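Putative beta-glucosidase (Bifidobacterium adolescentis, PDB 5WAB) probably hydrolyses terminal beta-glucosidic linkages as a glycoside hydrolase family 3 beta-glucosidase, and may also release alpha-L-arabinopyranosyl units from the ginsenoside Rb2. Local coordinates at residues A[113-118]-A[505-510]; A[158-163]-A[418-423]; A[167-172]-A[518-523]. One frame throughout, in Å; residues are numbered along the deposited sequence.

Contact 1 of 3, residues A[113-118]-A[505-510]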
loop_
_atom_site.group_PDB
_atom_site.type_symbol
_atom_site.label_atom_id
_atom_site.label_comp_id
_atom_site.label_asym_id
_atom_site.label_seq_id
_atom_site.Cartn_x
_atom_site.Cartn_y
_atom_site.Cartn_z
ATOM N N LYS A 113 -0.311 6.312 3.806
ATOM C CA LYS A 113 0.533 6.390 4.996
ATOM C C LYS A 113 0.872 7.859 5.221
ATOM O O LYS A 113 1.932 8.358 4.836
ATOM C CB LYS A 113 1.775 5.529 4.830
ATOM C CG LYS A 113 1.427 4.100 4.507
ATOM C CD LYS A 113 2.627 3.187 4.424
ATOM C CE LYS A 113 2.172 1.836 3.891
ATOM N NZ LYS A 113 3.226 0.790 3.827
ATOM N N ARG A 114 -0.089 8.574 5.813
ATOM C CA ARG A 114 0.107 9.984 6.127
ATOM C C ARG A 114 1.288 10.171 7.062
ATOM O O ARG A 114 2.134 11.047 6.850
ATOM C CB ARG A 114 -1.165 10.559 6.741
ATOM C CG ARG A 114 -0.996 11.901 7.432
ATOM C CD ARG A 114 -2.345 12.377 7.950
ATOM N NE ARG A 114 -2.309 13.728 8.497
ATOM C CZ ARG A 114 -2.432 14.005 9.790
ATOM N NH1 ARG A 114 -2.610 13.024 10.660
ATOM N NH2 ARG A 114 -2.385 15.262 10.212
ATOM N N ASN A 115 1.362 9.342 8.101
ATOM C CA ASN A 115 2.429 9.381 9.080
ATOM C C ASN A 115 2.942 7.960 9.291
ATOM O O ASN A 115 2.137 7.036 9.501
ATOM C CB ASN A 115 1.929 9.981 10.391
ATOM C CG ASN A 115 3.029 10.145 11.408
ATOM O OD1 ASN A 115 3.603 9.168 11.883
ATOM N ND2 ASN A 115 3.333 11.389 11.750
ATOM N N PRO A 116 4.261 7.743 9.251
ATOM C CA PRO A 116 4.789 6.373 9.346
ATOM C C PRO A 116 4.517 5.701 10.677
ATOM O O PRO A 116 4.734 4.490 10.786
ATOM C CB PRO A 116 6.296 6.564 9.119
ATOM C CG PRO A 116 6.561 7.963 9.532
ATOM C CD PRO A 116 5.335 8.748 9.170
ATOM N N LEU A 117 4.064 6.441 11.691
ATOM C CA LEU A 117 3.704 5.853 12.975
ATOM C C LEU A 117 2.361 5.140 12.943
ATOM O O LEU A 117 1.994 4.506 13.938
ATOM C CB LEU A 117 3.671 6.927 14.063
ATOM C CG LEU A 117 4.984 7.611 14.436
ATOM C CD1 LEU A 117 4.709 8.651 15.505
ATOM C CD2 LEU A 117 6.031 6.604 14.911
ATOM N N GLY A 118 1.615 5.247 11.847
ATOM C CA GLY A 118 0.319 4.602 11.738
ATOM C C GLY A 118 0.372 3.106 11.971
ATOM O O GLY A 118 1.162 2.401 11.340
ATOM N N ASP A 505 8.220 15.438 9.820
ATOM C CA ASP A 505 6.985 15.165 9.090
ATOM C C ASP A 505 5.981 16.290 9.313
ATOM O O ASP A 505 5.686 16.631 10.465
ATOM C CB ASP A 505 6.380 13.835 9.543
ATOM C CG ASP A 505 5.322 13.311 8.585
ATOM O OD1 ASP A 505 4.369 14.056 8.269
ATOM O OD2 ASP A 505 5.440 12.138 8.163
ATOM N N PRO A 506 5.422 16.872 8.248
ATOM C CA PRO A 506 4.510 18.011 8.425
ATOM C C PRO A 506 3.195 17.638 9.087
ATOM O O PRO A 506 2.431 18.544 9.451
ATOM C CB PRO A 506 4.284 18.500 6.990
ATOM C CG PRO A 506 4.487 17.288 6.160
ATOM C CD PRO A 506 5.583 16.508 6.832
ATOM N N SER A 507 2.913 16.346 9.261
ATOM C CA SER A 507 1.710 15.881 9.937
ATOM C C SER A 507 1.895 15.710 11.440
ATOM O O SER A 507 0.896 15.596 12.165
ATOM C CB SER A 507 1.269 14.539 9.358
ATOM O OG SER A 507 2.197 13.523 9.717
ATOM N N MET A 508 3.138 15.687 11.928
ATOM C CA MET A 508 3.367 15.371 13.333
ATOM C C MET A 508 2.720 16.402 14.247
ATOM O O MET A 508 2.315 16.082 15.370
ATOM C CB MET A 508 4.869 15.286 13.596
ATOM C CG MET A 508 5.224 14.641 14.902
ATOM S SD MET A 508 4.447 13.028 15.058
ATOM C CE MET A 508 5.150 12.504 16.623
ATOM N N ILE A 509 2.611 17.642 13.777
ATOM C CA ILE A 509 1.931 18.687 14.530
ATOM C C ILE A 509 0.464 18.320 14.748
ATOM O O ILE A 509 -0.106 18.593 15.809
ATOM C CB ILE A 509 2.125 20.034 13.806
ATOM C CG1 ILE A 509 1.681 21.214 14.659
ATOM C CG2 ILE A 509 1.441 20.047 12.443
ATOM C CD1 ILE A 509 2.039 22.530 14.018
ATOM N N ASN A 510 -0.166 17.686 13.759
ATOM C CA ASN A 510 -1.551 17.246 13.886
ATOM C C ASN A 510 -1.625 15.726 13.928
ATOM O O ASN A 510 -2.256 15.102 13.065
ATOM C CB ASN A 510 -2.397 17.761 12.726
ATOM C CG ASN A 510 -2.597 19.250 12.763
ATOM O OD1 ASN A 510 -3.290 19.771 13.637
ATOM N ND2 ASN A 510 -2.015 19.949 11.796
HETATM O O HOH W 1 3.322 13.862 5.726
HETATM O O HOH W 2 4.638 10.468 5.640
#

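Contact 2 of 3, residues A[158-163]-A[418-423]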
loop_
_atom_site.group_PDB
_atom_site.type_symbol
_atom_site.label_atom_id
_atom_site.label_comp_id
_atom_site.label_asym_id
_atom_site.label_seq_id
_atom_site.Cartn_x
_atom_site.Cartn_y
_atom_site.Cartn_z
ATOM N N ASN A 158 -8.465 6.461 6.489
ATOM C CA ASN A 158 -8.221 5.724 7.728
ATOM C C ASN A 158 -6.705 5.588 7.882
ATOM O O ASN A 158 -6.108 4.562 7.564
ATOM C CB ASN A 158 -8.911 4.361 7.687
ATOM C CG ASN A 158 -8.809 3.604 9.006
ATOM O OD1 ASN A 158 -8.300 4.122 10.001
ATOM N ND2 ASN A 158 -9.229 2.347 8.993
ATOM N N ASN A 159 -6.084 6.641 8.411
ATOM C CA ASN A 159 -4.630 6.787 8.405
ATOM C C ASN A 159 -4.005 6.670 9.793
ATOM O O ASN A 159 -2.807 6.931 9.944
ATOM C CB ASN A 159 -4.256 8.123 7.767
ATOM C CG ASN A 159 -5.062 8.409 6.512
ATOM O OD1 ASN A 159 -5.946 9.272 6.506
ATOM N ND2 ASN A 159 -4.760 7.684 5.435
ATOM N N GLN A 160 -4.789 6.318 10.813
ATOM C CA GLN A 160 -4.266 6.135 12.159
ATOM C C GLN A 160 -5.167 5.173 12.920
ATOM O O GLN A 160 -6.339 4.991 12.584
ATOM C CB GLN A 160 -4.146 7.466 12.902
ATOM C CG GLN A 160 -5.462 8.067 13.314
ATOM C CD GLN A 160 -5.283 9.464 13.831
ATOM O OE1 GLN A 160 -4.552 10.255 13.243
ATOM N NE2 GLN A 160 -5.931 9.779 14.946
ATOM N N GLU A 161 -4.592 4.535 13.937
ATOM C CA GLU A 161 -5.344 3.646 14.816
ATOM C C GLU A 161 -5.882 4.362 16.042
ATOM O O GLU A 161 -6.895 3.936 16.608
ATOM C CB GLU A 161 -4.458 2.483 15.276
ATOM C CG GLU A 161 -4.118 1.471 14.201
ATOM C CD GLU A 161 -5.350 0.785 13.652
ATOM O OE1 GLU A 161 -5.817 -0.187 14.285
ATOM O OE2 GLU A 161 -5.850 1.223 12.592
ATOM N N THR A 162 -5.215 5.434 16.463
ATOM C CA THR A 162 -5.589 6.149 17.675
ATOM C C THR A 162 -6.986 6.739 17.548
ATOM O O THR A 162 -7.222 7.621 16.717
ATOM C CB THR A 162 -4.556 7.241 17.954
ATOM O OG1 THR A 162 -3.272 6.635 18.141
ATOM C CG2 THR A 162 -4.923 8.027 19.193
ATOM N N ASP A 163 -7.902 6.259 18.394
ATOM C CA ASP A 163 -9.290 6.721 18.434
ATOM C C ASP A 163 -9.993 6.518 17.094
ATOM O O ASP A 163 -10.856 7.310 16.710
ATOM C CB ASP A 163 -9.361 8.193 18.855
ATOM C CG ASP A 163 -10.716 8.582 19.411
ATOM O OD1 ASP A 163 -11.474 7.675 19.826
ATOM O OD2 ASP A 163 -11.029 9.793 19.415
ATOM N N GLY A 418 -3.737 -2.520 16.847
ATOM C CA GLY A 418 -4.652 -1.509 17.332
ATOM C C GLY A 418 -4.003 -0.270 17.906
ATOM O O GLY A 418 -4.708 0.562 18.487
ATOM N N PHE A 419 -2.688 -0.118 17.768
ATOM C CA PHE A 419 -1.970 1.018 18.323
ATOM C C PHE A 419 -1.072 1.639 17.265
ATOM O O PHE A 419 -0.548 0.949 16.390
ATOM C CB PHE A 419 -1.134 0.592 19.534
ATOM C CG PHE A 419 -1.955 0.292 20.752
ATOM C CD1 PHE A 419 -2.641 1.305 21.407
ATOM C CD2 PHE A 419 -2.080 -1.006 21.218
ATOM C CE1 PHE A 419 -3.409 1.031 22.525
ATOM C CE2 PHE A 419 -2.849 -1.288 22.333
ATOM C CZ PHE A 419 -3.516 -0.267 22.987
ATOM N N ASP A 420 -0.901 2.950 17.355
ATOM C CA ASP A 420 0.114 3.646 16.581
ATOM C C ASP A 420 1.427 3.646 17.352
ATOM O O ASP A 420 1.443 3.729 18.583
ATOM C CB ASP A 420 -0.319 5.084 16.286
ATOM C CG ASP A 420 -1.619 5.158 15.501
ATOM O OD1 ASP A 420 -1.806 4.348 14.567
ATOM O OD2 ASP A 420 -2.446 6.037 15.814
ATOM N N ARG A 421 2.536 3.563 16.620
ATOM C CA ARG A 421 3.840 3.678 17.258
ATOM C C ARG A 421 4.024 5.077 17.839
ATOM O O ARG A 421 3.372 6.045 17.436
ATOM C CB ARG A 421 4.953 3.365 16.254
ATOM C CG ARG A 421 5.153 1.884 16.010
ATOM C CD ARG A 421 5.745 1.626 14.641
ATOM N NE ARG A 421 7.137 2.024 14.507
ATOM C CZ ARG A 421 7.649 2.550 13.398
ATOM N NH1 ARG A 421 6.872 2.768 12.343
ATOM N NH2 ARG A 421 8.934 2.871 13.349
ATOM N N GLU A 422 4.908 5.171 18.825
ATOM C CA GLU A 422 5.290 6.453 19.393
ATOM C C GLU A 422 6.734 6.825 19.106
ATOM O O GLU A 422 7.152 7.934 19.459
ATOM C CB GLU A 422 5.030 6.458 20.908
ATOM C CG GLU A 422 3.545 6.489 21.239
ATOM C CD GLU A 422 3.267 6.498 22.723
ATOM O OE1 GLU A 422 4.198 6.217 23.505
ATOM O OE2 GLU A 422 2.118 6.800 23.107
ATOM N N THR A 423 7.502 5.927 18.495
ATOM C CA THR A 423 8.870 6.209 18.094
ATOM C C THR A 423 9.155 5.471 16.798
ATOM O O THR A 423 8.546 4.437 16.510
ATOM C CB THR A 423 9.880 5.786 19.169
ATOM O OG1 THR A 423 11.212 6.079 18.720
ATOM C CG2 THR A 423 9.757 4.294 19.453
HETATM O O HOH W 3 -2.688 4.406 19.143
#

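Contact 3 of 3, residues A[167-172]-A[518-523]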
loop_
_atom_site.group_PDB
_atom_site.type_symbol
_atom_site.label_atom_id
_atom_site.label_comp_id
_atom_site.label_asym_id
_atom_site.label_seq_id
_atom_site.Cartn_x
_atom_site.Cartn_y
_atom_site.Cartn_z
ATOM N N VAL A 167 -12.736 9.252 15.887
ATOM C CA VAL A 167 -12.072 10.482 15.460
ATOM C C VAL A 167 -12.619 10.942 14.114
ATOM O O VAL A 167 -12.986 10.135 13.248
ATOM C CB VAL A 167 -10.543 10.307 15.411
ATOM C CG1 VAL A 167 -10.113 9.449 14.236
ATOM C CG2 VAL A 167 -9.862 11.650 15.337
ATOM N N SER A 168 -12.700 12.256 13.944
ATOM C CA SER A 168 -13.076 12.855 12.677
ATOM C C SER A 168 -11.814 13.347 11.984
ATOM O O SER A 168 -11.149 14.266 12.474
ATOM C CB SER A 168 -14.056 14.005 12.896
ATOM O OG SER A 168 -14.234 14.765 11.712
ATOM N N ALA A 169 -11.489 12.747 10.848
ATOM C CA ALA A 169 -10.405 13.262 10.027
ATOM C C ALA A 169 -10.953 14.474 9.291
ATOM O O ALA A 169 -11.792 14.336 8.397
ATOM C CB ALA A 169 -9.892 12.197 9.062
ATOM N N ASN A 170 -10.502 15.661 9.690
ATOM C CA ASN A 170 -10.934 16.916 9.087
ATOM C C ASN A 170 -9.949 17.277 7.982
ATOM O O ASN A 170 -8.807 17.670 8.253
ATOM C CB ASN A 170 -11.042 18.012 10.144
ATOM C CG ASN A 170 -12.090 17.699 11.198
ATOM O OD1 ASN A 170 -13.088 17.037 10.910
ATOM N ND2 ASN A 170 -11.868 18.163 12.424
ATOM N N ILE A 171 -10.397 17.141 6.739
ATOM C CA ILE A 171 -9.537 17.176 5.564
ATOM C C ILE A 171 -10.125 18.146 4.554
ATOM O O ILE A 171 -11.345 18.183 4.356
ATOM C CB ILE A 171 -9.413 15.773 4.934
ATOM C CG1 ILE A 171 -9.126 14.723 6.007
ATOM C CG2 ILE A 171 -8.339 15.760 3.849
ATOM C CD1 ILE A 171 -9.106 13.316 5.474
ATOM N N SER A 172 -9.264 18.936 3.919
ATOM C CA SER A 172 -9.724 19.797 2.838
ATOM C C SER A 172 -10.093 18.958 1.617
ATOM O O SER A 172 -9.661 17.812 1.461
ATOM C CB SER A 172 -8.653 20.809 2.449
ATOM O OG SER A 172 -7.614 20.161 1.749
ATOM N N VAL A 518 -8.869 15.090 14.256
ATOM C CA VAL A 518 -7.497 15.305 13.812
ATOM C C VAL A 518 -7.547 16.078 12.493
ATOM O O VAL A 518 -8.179 15.632 11.527
ATOM C CB VAL A 518 -6.715 13.983 13.661
ATOM C CG1 VAL A 518 -7.483 12.963 12.819
ATOM C CG2 VAL A 518 -5.331 14.235 13.103
ATOM N N ASP A 519 -6.924 17.256 12.468
ATOM C CA ASP A 519 -6.996 18.168 11.333
ATOM C C ASP A 519 -5.803 17.937 10.412
ATOM O O ASP A 519 -4.651 18.095 10.828
ATOM C CB ASP A 519 -7.022 19.615 11.817
ATOM C CG ASP A 519 -8.132 19.874 12.809
ATOM O OD1 ASP A 519 -9.087 19.067 12.857
ATOM O OD2 ASP A 519 -8.056 20.886 13.538
ATOM N N TYR A 520 -6.068 17.546 9.167
ATOM C CA TYR A 520 -4.987 17.295 8.212
ATOM C C TYR A 520 -4.444 18.635 7.706
ATOM O O TYR A 520 -4.580 19.012 6.540
ATOM C CB TYR A 520 -5.480 16.421 7.071
ATOM C CG TYR A 520 -5.691 14.962 7.427
ATOM C CD1 TYR A 520 -5.852 14.548 8.749
ATOM C CD2 TYR A 520 -5.745 13.999 6.430
ATOM C CE1 TYR A 520 -6.048 13.206 9.057
ATOM C CE2 TYR A 520 -5.939 12.669 6.725
ATOM C CZ TYR A 520 -6.094 12.276 8.033
ATOM O OH TYR A 520 -6.290 10.943 8.295
ATOM N N GLY A 521 -3.780 19.350 8.616
ATOM C CA GLY A 521 -3.350 20.707 8.331
ATOM C C GLY A 521 -2.269 20.809 7.279
ATOM O O GLY A 521 -2.070 21.892 6.716
ATOM N N GLU A 522 -1.571 19.706 6.998
ATOM C CA GLU A 522 -0.526 19.699 5.982
ATOM C C GLU A 522 -1.086 19.709 4.565
ATOM O O GLU A 522 -0.330 19.977 3.623
ATOM C CB GLU A 522 0.387 18.487 6.183
ATOM C CG GLU A 522 -0.256 17.150 5.840
ATOM C CD GLU A 522 -1.136 16.618 6.952
ATOM O OE1 GLU A 522 -1.117 17.195 8.063
ATOM O OE2 GLU A 522 -1.847 15.621 6.715
ATOM N N GLY A 523 -2.379 19.431 4.399
ATOM C CA GLY A 523 -3.002 19.502 3.082
ATOM C C GLY A 523 -2.463 18.437 2.154
ATOM O O GLY A 523 -2.334 17.268 2.530
HETATM O O HOH W 4 -6.677 19.125 4.710
#

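Contact 1 of 3, residues A[113-118]-A[505-510]
The guanidinium of Arg114 is sandwiched: CB of Ser507 sits over one face, off-centre toward the rim and 3.8 Å from CZ, while the ring of Tyr520 takes the other in a cation-pi contact. At its edge, in plane, lies the backbone carbonyl of Asn510, whose O accepts from NH2 at 2.9 Å and from NH1 at 3.2 Å, both donors approaching from one face of the carbonyl. The remaining nitrogen, NE, forms a salt bridge with Glu522, so the flat group is held against turning. An arginine suits this place because, with CG opposite the backbone N (chi1 165°) and the chain then extended to NE, it carries a planar five-hydrogen donor into the buried interface. Each segment holds a type I turn whose first residue, Asn115 or Asp505, also forms an Asx turn; here a loop of the family 3 N-terminal region, following strand 102-106, is joined to a loop of the C-terminal region. In the first turn, Asn115 OD1 accepts from Leu117 N at 2.8 Å, leaving the other half of the amide to cross the contact: ND2 donates to Ser507 OG at 3.2 Å (N-H...O 156°). The serine hydroxyl donates to Asp505 OD1 from above the carboxylate plane, while Ser507 N meets that same oxygen on its anti side. Two waters bridge the Asp505 carboxylate to Arg114 O, one on each carboxylate oxygen. Beyond the amide the contact becomes apolar, where Leu117 CD1 touches Met508 CE at 4.0 Å, the two side chains at about a right angle.

Contact 2 of 3, residues A[158-163]-A[418-423]
OD2 of Asp420 is gripped twice by Thr162: by the hydroxyl OG1, a short bond of 2.5 Å, and by the backbone N at 2.9 Å. Both donors reach this oxygen from the same face of the carboxylate, above its plane. The other oxygen, OD1, takes Glu161 N on its syn lone pair, again at 2.9 Å and with an N-H...O angle of 162°, and also accepts from Gly119 N. An aspartate suits the spot because two oxygens on a short stem can gather successive backbone N-H groups of a loop that lacks regular structure; its CG lies opposite the carbonyl carbon, beside the backbone N (chi1 -60°), and its CB points toward the partner loop. With an alanine here, Glu161 N, Thr162 N and the threonine hydroxyl would probably all lose their acceptor, and the loop 158-163 would be less firmly fixed. A water joins the same threonine to the second loop, donating to Thr162 OG1 and accepting from Asp420 N. Beside the bonds, Glu161 lays its CB 3.3 Å from Asp420 OD1 and bends at chi2, so that OE1 comes 3.5 Å from Gly418 CA; its charge is directed to Arg164, and the carboxylate planes of Glu161 and Asp420 stand 79° apart. Gly418 has a positive phi, a backbone conformation easiest for a residue lacking CB. Gln160 NE2 braces the first loop by donating to Thr162 O, and is bound also to Pro512 O. Such docking of a loop after a barrel strand onto one from the C-terminal domain is in keeping with family 3 glycosidases, in which the active site lies where these two domains meet.

Contact 3 of 3, residues A[167-172]-A[518-523]
Val518 and Ala169 pair as parallel strands at the tightly packed heart of this contact, where Val518 N donates to Ser168 O at 3.0 Å and Val518 O accepts from Asn170 N, so that the two bonds straddle Ala169. A third backbone bond, from Tyr520 N to Asn170 O at 2.9 Å, carries the register one step further. On the buried side the tyrosine ring is covered by Ile171: CG1 lies over one face, off-centre toward the rim and 3.8 Å from the ring centroid, in a CH-pi contact, and CD1 reaches CE2 at 3.5 Å. Ile171 CG1 stands opposite the carbonyl carbon (chi1 -47°), which brings the longer branch alongside the ring as the two side chains run the same way. A methyl is all that Ala169 presents to Tyr520, its CB lying 3.9 Å from OH, and that hydroxyl is bound to Asn159. Val167 CG2, just before the strand, meets Val518 CG1 in an apolar contact between two branched side chains. The pairing makes strand 517-519, from the C-terminal family region, the outermost member of a small mixed sheet whose strand 168-170 and its other neighbours belong to the N-terminal region. The opposite face of the sheet is partly exposed and polar. There Asn170 and Asp519 lie side by side, ND2 giving OD1 a hydrogen bond of 3.0 Å nearly in the amide plane, while Asn170 OD1 accepts from Ser168 OG. Farther along, where the strands diverge, contact is by solvent: a water accepts from Ser172 N at 2.7 Å and donates to Tyr520 O; the same Ser172 is the N-cap of helix 173-180, its OG bonded to Ala175 N.

How the contacts relate
From the N terminus the chain passes 113-118, then 158-163 and 167-172, all in the barrel-like N-terminal region, before reaching the C-terminal region with 418-423, 505-510 and 518-523. Contact 1 closes the loop from 113 to 510, and contact 2, closing 158 to 423, is nested inside it; contact 3, closing 167 to 523, begins within both loops and ends beyond them, so it crosses each. All three therefore join the same two regions. Each pair of contacts also touches through residues of their segments, as where Leu117 O and Arg421 N make a probable hydrogen bond between contacts 1 and 2, giving one continuous interdomain interface.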